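Local coordinates for glycosyltransferase (duf1792) (Streptococcus sanguinis, PDB 5V4A), which binds UDP as the C-terminal glycosyltransferase domain of a longer protein that is probably linked to accessory Sec export of a serine-rich repeat cell wall protein, at residues E147-R152 against I255-D260; V42-D47 against S173-S178. All blocks are in the same frame, centred on the assembly; numbering follows the deposited sequence.

Contact 1. Residues E147-R152 against I255-D260. With UDP (uridine-5'-diphosphate), chain C.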
loop_
_atom_site.group_PDB
_atom_site.type_symbol
_atom_site.label_atom_id
_atom_site.label_comp_id
_atom_site.label_asym_id
_atom_site.label_seq_id
_atom_site.Cartn_x
_atom_site.Cartn_y
_atom_site.Cartn_z
ATOM N N GLU A 147 15.248 3.081 -18.738
ATOM C CA GLU A 147 16.187 2.238 -18.011
ATOM C C GLU A 147 17.335 1.834 -18.929
ATOM O O GLU A 147 17.295 2.039 -20.144
ATOM C CB GLU A 147 15.505 0.975 -17.486
ATOM C CG GLU A 147 15.157 -0.018 -18.587
ATOM C CD GLU A 147 14.362 -1.229 -18.072
ATOM O OE1 GLU A 147 13.841 -1.997 -18.909
ATOM O OE2 GLU A 147 14.255 -1.404 -16.837
ATOM N N GLY A 148 18.366 1.233 -18.323
ATOM C CA GLY A 148 19.502 0.739 -19.080
ATOM C C GLY A 148 19.288 -0.643 -19.691
ATOM O O GLY A 148 18.331 -1.366 -19.396
ATOM N N LEU A 149 20.238 -1.007 -20.556
ATOM C CA LEU A 149 20.135 -2.238 -21.335
ATOM C C LEU A 149 20.011 -3.470 -20.438
ATOM O O LEU A 149 19.255 -4.395 -20.756
ATOM C CB LEU A 149 21.346 -2.369 -22.263
ATOM C CG LEU A 149 21.347 -3.582 -23.190
ATOM C CD1 LEU A 149 20.090 -3.596 -24.064
ATOM C CD2 LEU A 149 22.617 -3.644 -24.033
ATOM N N THR A 150 20.745 -3.503 -19.326
ATOM C CA THR A 150 20.765 -4.671 -18.445
ATOM C C THR A 150 19.754 -4.592 -17.314
ATOM O O THR A 150 19.571 -5.584 -16.601
ATOM C CB THR A 150 22.171 -4.875 -17.856
ATOM O OG1 THR A 150 22.522 -3.754 -17.032
ATOM C CG2 THR A 150 23.208 -5.084 -18.958
ATOM N N SER A 151 19.090 -3.442 -17.156
ATOM C CA SER A 151 18.141 -3.236 -16.065
ATOM C C SER A 151 17.010 -4.261 -16.108
ATOM O O SER A 151 16.744 -4.950 -15.116
ATOM C CB SER A 151 17.583 -1.815 -16.160
ATOM O OG SER A 151 18.532 -0.862 -15.707
ATOM N N ARG A 152 16.324 -4.355 -17.254
ATOM C CA ARG A 152 15.238 -5.306 -17.492
ATOM C C ARG A 152 14.264 -5.356 -16.308
ATOM O O ARG A 152 13.808 -6.419 -15.870
ATOM C CB ARG A 152 15.837 -6.685 -17.832
ATOM C CG ARG A 152 16.638 -6.599 -19.157
ATOM C CD ARG A 152 17.389 -7.877 -19.570
ATOM N NE ARG A 152 16.535 -8.951 -20.040
ATOM C CZ ARG A 152 16.126 -9.090 -21.293
ATOM N NH1 ARG A 152 16.477 -8.207 -22.204
ATOM N NH2 ARG A 152 15.357 -10.118 -21.631
ATOM N N ILE A 255 26.221 -11.834 -17.530
ATOM C CA ILE A 255 24.799 -11.621 -17.769
ATOM C C ILE A 255 24.454 -12.147 -19.157
ATOM O O ILE A 255 25.036 -11.703 -20.155
ATOM C CB ILE A 255 24.431 -10.126 -17.645
ATOM C CG1 ILE A 255 24.522 -9.672 -16.185
ATOM C CG2 ILE A 255 23.049 -9.848 -18.237
ATOM C CD1 ILE A 255 24.263 -8.194 -16.006
ATOM N N GLU A 256 23.460 -13.030 -19.229
ATOM C CA GLU A 256 22.941 -13.534 -20.497
ATOM C C GLU A 256 21.422 -13.386 -20.464
ATOM O O GLU A 256 20.757 -13.938 -19.584
ATOM C CB GLU A 256 23.396 -14.996 -20.726
ATOM C CG GLU A 256 22.593 -16.059 -19.989
ATOM C CD GLU A 256 23.149 -16.400 -18.614
ATOM O OE1 GLU A 256 22.491 -17.203 -17.921
ATOM O OE2 GLU A 256 24.229 -15.882 -18.236
ATOM N N PHE A 257 20.877 -12.582 -21.375
ATOM C CA PHE A 257 19.455 -12.246 -21.319
ATOM C C PHE A 257 18.581 -13.466 -21.595
ATOM O O PHE A 257 18.876 -14.280 -22.474
ATOM C CB PHE A 257 19.109 -11.135 -22.321
ATOM C CG PHE A 257 19.766 -9.798 -22.035
ATOM C CD1 PHE A 257 20.126 -9.437 -20.741
ATOM C CD2 PHE A 257 19.980 -8.892 -23.057
ATOM C CE1 PHE A 257 20.713 -8.215 -20.477
ATOM C CE2 PHE A 257 20.566 -7.655 -22.798
ATOM C CZ PHE A 257 20.937 -7.322 -21.505
ATOM N N ARG A 258 17.480 -13.571 -20.856
ATOM C CA ARG A 258 16.428 -14.508 -21.212
ATOM C C ARG A 258 15.590 -13.867 -22.305
ATOM O O ARG A 258 15.323 -12.667 -22.262
ATOM C CB ARG A 258 15.548 -14.811 -19.997
ATOM C CG ARG A 258 16.144 -15.749 -18.955
ATOM C CD ARG A 258 15.537 -17.157 -18.982
ATOM N NE ARG A 258 15.613 -17.792 -17.665
ATOM C CZ ARG A 258 16.312 -18.894 -17.393
ATOM N NH1 ARG A 258 17.003 -19.505 -18.349
ATOM N NH2 ARG A 258 16.327 -19.386 -16.160
ATOM N N ASP A 259 15.198 -14.652 -23.306
ATOM C CA ASP A 259 14.339 -14.088 -24.341
ATOM C C ASP A 259 12.971 -13.798 -23.735
ATOM O O ASP A 259 12.262 -14.718 -23.311
ATOM C CB ASP A 259 14.225 -15.022 -25.539
ATOM C CG ASP A 259 13.713 -14.305 -26.774
ATOM O OD1 ASP A 259 13.700 -13.051 -26.770
ATOM O OD2 ASP A 259 13.318 -14.990 -27.742
ATOM N N ASP A 260 12.574 -12.529 -23.729
ATOM C CA ASP A 260 11.293 -12.133 -23.161
ATOM C C ASP A 260 10.547 -11.354 -24.232
ATOM O O ASP A 260 10.969 -10.255 -24.615
ATOM C CB ASP A 260 11.490 -11.303 -21.890
ATOM C CG ASP A 260 10.227 -11.174 -21.068
ATOM O OD1 ASP A 260 9.249 -10.540 -21.523
ATOM O OD2 ASP A 260 10.215 -11.736 -19.955
HETATM N N1 UDP C . 21.931 2.319 -14.694
HETATM C C2 UDP C . 21.824 2.373 -16.064
HETATM N N3 UDP C . 22.721 3.201 -16.686
HETATM C C4 UDP C . 23.702 3.966 -16.085
HETATM C C5 UDP C . 23.744 3.868 -14.662
HETATM C C6 UDP C . 22.865 3.071 -14.019
HETATM O O2 UDP C . 20.995 1.732 -16.691
HETATM O O4 UDP C . 24.439 4.683 -16.787
HETATM C "C1'" UDP C . 20.933 1.493 -13.964
HETATM C "C2'" UDP C . 21.404 0.174 -13.366
HETATM O "O2'" UDP C . 21.521 -0.836 -14.367
HETATM C "C3'" UDP C . 20.270 -0.085 -12.351
HETATM C "C4'" UDP C . 19.820 1.333 -11.942
HETATM O "O4'" UDP C . 20.477 2.236 -12.858
HETATM O "O3'" UDP C . 19.147 -0.735 -12.934
HETATM C "C5'" UDP C . 20.110 1.727 -10.513
HETATM O "O5'" UDP C . 19.821 3.118 -10.247
HETATM P PA UDP C . 20.189 3.772 -8.855
HETATM O O1A UDP C . 21.702 3.847 -8.670
HETATM O O2A UDP C . 19.429 5.043 -8.768
HETATM O O3A UDP C . 19.642 2.699 -7.751
HETATM P PB UDP C . 19.373 2.768 -6.185
HETATM O O1B UDP C . 19.698 4.228 -5.845
HETATM O O2B UDP C . 20.451 1.822 -5.605
HETATM O O3B UDP C . 17.963 2.389 -5.847
HETATM O O HOH W 1 16.391 -11.560 -18.802
#

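Contact 2. Residues V42-D47 against S173-S178. With UDP (uridine-5'-diphosphate), chain C.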
loop_
_atom_site.group_PDB
_atom_site.type_symbol
_atom_site.label_atom_id
_atom_site.label_comp_id
_atom_site.label_asym_id
_atom_site.label_seq_id
_atom_site.Cartn_x
_atom_site.Cartn_y
_atom_site.Cartn_z
ATOM N N VAL A 42 31.035 2.794 -10.531
ATOM C CA VAL A 42 31.219 1.671 -11.448
ATOM C C VAL A 42 30.401 1.845 -12.726
ATOM O O VAL A 42 30.919 1.635 -13.830
ATOM C CB VAL A 42 30.910 0.334 -10.750
ATOM C CG1 VAL A 42 30.895 -0.802 -11.775
ATOM C CG2 VAL A 42 31.969 0.045 -9.695
ATOM N N TYR A 43 29.133 2.259 -12.627
ATOM C CA TYR A 43 28.390 2.441 -13.867
ATOM C C TYR A 43 28.210 3.913 -14.253
ATOM O O TYR A 43 27.379 4.223 -15.112
ATOM C CB TYR A 43 27.034 1.714 -13.841
ATOM C CG TYR A 43 26.091 1.995 -12.695
ATOM C CD1 TYR A 43 25.761 3.287 -12.334
ATOM C CD2 TYR A 43 25.435 0.944 -12.046
ATOM C CE1 TYR A 43 24.857 3.538 -11.295
ATOM C CE2 TYR A 43 24.539 1.176 -11.024
ATOM C CZ TYR A 43 24.249 2.474 -10.647
ATOM O OH TYR A 43 23.355 2.702 -9.621
ATOM N N GLN A 44 29.019 4.816 -13.708
ATOM C CA GLN A 44 29.027 6.195 -14.207
ATOM C C GLN A 44 30.381 6.834 -13.943
ATOM O O GLN A 44 30.744 7.046 -12.785
ATOM C CB GLN A 44 27.906 7.015 -13.574
ATOM C CG GLN A 44 27.907 8.458 -14.082
ATOM C CD GLN A 44 27.758 8.553 -15.596
ATOM O OE1 GLN A 44 26.719 8.196 -16.148
ATOM N NE2 GLN A 44 28.805 9.052 -16.274
ATOM N N ASP A 45 31.123 7.135 -15.019
ATOM C CA ASP A 45 32.376 7.865 -14.897
ATOM C C ASP A 45 32.139 9.311 -14.462
ATOM O O ASP A 45 31.110 9.923 -14.770
ATOM C CB ASP A 45 33.147 7.908 -16.226
ATOM C CG ASP A 45 33.531 6.531 -16.752
ATOM O OD1 ASP A 45 33.401 5.527 -16.014
ATOM O OD2 ASP A 45 33.996 6.469 -17.913
ATOM N N PHE A 46 33.133 9.871 -13.778
ATOM C CA PHE A 46 33.063 11.270 -13.397
ATOM C C PHE A 46 32.895 12.146 -14.631
ATOM O O PHE A 46 33.588 11.969 -15.641
ATOM C CB PHE A 46 34.322 11.689 -12.629
ATOM C CG PHE A 46 34.431 13.178 -12.426
ATOM C CD1 PHE A 46 35.280 13.932 -13.214
ATOM C CD2 PHE A 46 33.674 13.826 -11.452
ATOM C CE1 PHE A 46 35.380 15.316 -13.035
ATOM C CE2 PHE A 46 33.759 15.207 -11.271
ATOM C CZ PHE A 46 34.623 15.948 -12.060
ATOM N N ASP A 47 31.972 13.093 -14.531
ATOM C CA ASP A 47 31.703 14.130 -15.515
ATOM C C ASP A 47 31.441 15.391 -14.707
ATOM O O ASP A 47 30.607 15.368 -13.797
ATOM C CB ASP A 47 30.506 13.778 -16.402
ATOM C CG ASP A 47 30.143 14.890 -17.379
ATOM O OD1 ASP A 47 29.728 15.981 -16.932
ATOM O OD2 ASP A 47 30.241 14.661 -18.603
ATOM N N SER A 173 23.636 1.016 -20.333
ATOM C CA SER A 173 23.662 0.417 -19.000
ATOM C C SER A 173 24.653 1.103 -18.070
ATOM O O SER A 173 24.545 0.959 -16.844
ATOM C CB SER A 173 23.992 -1.073 -19.105
ATOM O OG SER A 173 25.261 -1.260 -19.697
ATOM N N ARG A 174 25.626 1.819 -18.624
ATOM C CA ARG A 174 26.583 2.580 -17.841
ATOM C C ARG A 174 26.902 3.837 -18.628
ATOM O O ARG A 174 26.728 3.875 -19.847
ATOM C CB ARG A 174 27.874 1.778 -17.583
ATOM C CG ARG A 174 28.621 1.434 -18.856
ATOM C CD ARG A 174 29.761 0.462 -18.553
ATOM N NE ARG A 174 30.739 0.375 -19.642
ATOM C CZ ARG A 174 31.765 1.209 -19.799
ATOM N NH1 ARG A 174 31.966 2.194 -18.930
ATOM N NH2 ARG A 174 32.606 1.047 -20.820
ATOM N N ASN A 175 27.373 4.867 -17.925
ATOM C CA ASN A 175 27.742 6.131 -18.566
ATOM C C ASN A 175 26.588 6.688 -19.412
ATOM O O ASN A 175 26.786 7.180 -20.526
ATOM C CB ASN A 175 28.992 5.951 -19.432
ATOM C CG ASN A 175 30.259 5.715 -18.621
ATOM O OD1 ASN A 175 30.288 5.858 -17.396
ATOM N ND2 ASN A 175 31.317 5.319 -19.313
ATOM N N ALA A 176 25.358 6.585 -18.897
ATOM C CA ALA A 176 24.206 7.069 -19.659
ATOM C C ALA A 176 24.176 8.589 -19.746
ATOM O O ALA A 176 23.508 9.137 -20.634
ATOM C CB ALA A 176 22.891 6.585 -19.043
ATOM N N TYR A 177 24.871 9.273 -18.844
ATOM C CA TYR A 177 24.814 10.729 -18.839
ATOM C C TYR A 177 25.239 11.323 -20.177
ATOM O O TYR A 177 24.739 12.385 -20.568
ATOM C CB TYR A 177 25.672 11.303 -17.717
ATOM C CG TYR A 177 25.532 12.810 -17.651
ATOM C CD1 TYR A 177 24.482 13.377 -16.936
ATOM C CD2 TYR A 177 26.425 13.664 -18.313
ATOM C CE1 TYR A 177 24.317 14.750 -16.876
ATOM C CE2 TYR A 177 26.263 15.044 -18.250
ATOM C CZ TYR A 177 25.200 15.572 -17.529
ATOM O OH TYR A 177 25.019 16.932 -17.450
ATOM N N SER A 178 26.150 10.673 -20.902
ATOM C CA SER A 178 26.569 11.281 -22.162
ATOM C C SER A 178 25.451 11.318 -23.201
ATOM O O SER A 178 25.589 12.022 -24.206
ATOM C CB SER A 178 27.784 10.547 -22.740
ATOM O OG SER A 178 27.399 9.365 -23.405
HETATM N N1 UDP C . 21.931 2.319 -14.694
HETATM C C2 UDP C . 21.824 2.373 -16.064
HETATM N N3 UDP C . 22.721 3.201 -16.686
HETATM C C4 UDP C . 23.702 3.966 -16.085
HETATM C C5 UDP C . 23.744 3.868 -14.662
HETATM C C6 UDP C . 22.865 3.071 -14.019
HETATM O O2 UDP C . 20.995 1.732 -16.691
HETATM O O4 UDP C . 24.439 4.683 -16.787
HETATM C "C1'" UDP C . 20.933 1.493 -13.964
HETATM C "C2'" UDP C . 21.404 0.174 -13.366
HETATM O "O2'" UDP C . 21.521 -0.836 -14.367
HETATM C "C3'" UDP C . 20.270 -0.085 -12.351
HETATM C "C4'" UDP C . 19.820 1.333 -11.942
HETATM O "O4'" UDP C . 20.477 2.236 -12.858
HETATM O "O3'" UDP C . 19.147 -0.735 -12.934
HETATM C "C5'" UDP C . 20.110 1.727 -10.513
HETATM O "O5'" UDP C . 19.821 3.118 -10.247
HETATM P PA UDP C . 20.189 3.772 -8.855
HETATM O O1A UDP C . 21.702 3.847 -8.670
HETATM O O2A UDP C . 19.429 5.043 -8.768
HETATM O O3A UDP C . 19.642 2.699 -7.751
HETATM P PB UDP C . 19.373 2.768 -6.185
HETATM O O1B UDP C . 19.698 4.228 -5.845
HETATM O O2B UDP C . 20.451 1.822 -5.605
HETATM O O3B UDP C . 17.963 2.389 -5.847
HETATM O O HOH W 2 30.954 3.081 -16.642
HETATM O O HOH W 3 28.735 9.749 -19.174
#

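Contact 1. Residues E147-R152 against I255-D260
One water bridges R152 and R258: it accepts from NE of R152 at 2.9 Å and from the backbone N of R258 at 3.1 Å. NH2 of the same guanidinium comes within 2.6 Å of R258 O, but at too poor an angle for a hydrogen bond. The broad part of the contact is the stack of R152 on F257. The guanidinium lies nearly flat over one face of the ring, planes 10° apart, in an off-centre cation-pi contact. CD of R152 also sits over that face, a CH-pi contact in which it is 3.4 Å from CD1 of F257. A bend at chi3 (72°) is what lets CD and the guanidinium both lie on the ring. Y263 gives R152 a second cation-pi partner. At the far end of the ring, CZ of F257 meets CG of L149 at 4.1 Å, while T150 turns its hydroxyl to D252. In the same turn, OG of S151 hydrogen-bonds O3' of UDP at 2.8 Å. The 255-260 loop thus covers the outer side of a ribose-binding turn at the end of strand 142-148, part of the UDP pocket of this GT-D fold domain.

Contact 2. Residues V42-D47 against S173-S178
Y43, whose CB packs against CB of R174, receives the C5-C6 edge of the uracil of UDP on one face of its ring, with C6 of the base 3.3 Å above the ring plane and the two planes steeply inclined. The phosphate oxygen O1A lies in plane at the edge of that ring, but it is modelled too close to OH of Y43 for the detail to be trusted. Farther along, the Y177 ring meets the carboxylate of D47 obliquely, planes 55° apart; OD1 of D47 is taken up by N of L50 in helix 48-58. Between the two aromatics the loops are joined by hydrogen bonds. N of N175 reaches Y43 O at 2.9 Å, coming from above the carbonyl plane. In return, OD1 of N175 receives N of D45 at 2.8 Å and a weak bond from a water, which also bonds V42 O and lies at the guanidinium edge of R174, accepting from NH1. ND2 of N175 adds a weak bond to OD2 of D45. Q44 folds back at chi2 (58°), which brings OE1 to Y177 N in a weak 3.4 Å bond. Its NE2 gives a nearly straight bond to D45 O (2.9 Å, 176°), in the carbonyl plane and on a lone pair, and this fixes how the amide is turned. Beside these links, N of A176 donates to O4 of UDP at 3.0 Å. An N-H there suits a carbonyl, as in uracil, rather than the amino group of cytosine, which is consistent with selection of the base.

The two contacts lie on different parts of one UDP site, their centres about 18 Å apart. Their segments alternate along the chain: 42-47, then 147-152, 173-178 and finally 255-260. The middle two follow neighbouring parallel strands of the five-stranded sheet, 142-148 and 165-171, and they touch directly, OG1 of T150 packing on CB of S173 at 3.7 Å. Contact 1 packs the late loop before helix 261-266 behind the turn that binds the ribose; contact 2 brings the early loop before helix 48-58 to the base. Segments 42-47, 147-152 and 173-178 therefore touch UDP themselves, whereas 255-260 backs 147-152 as second shell.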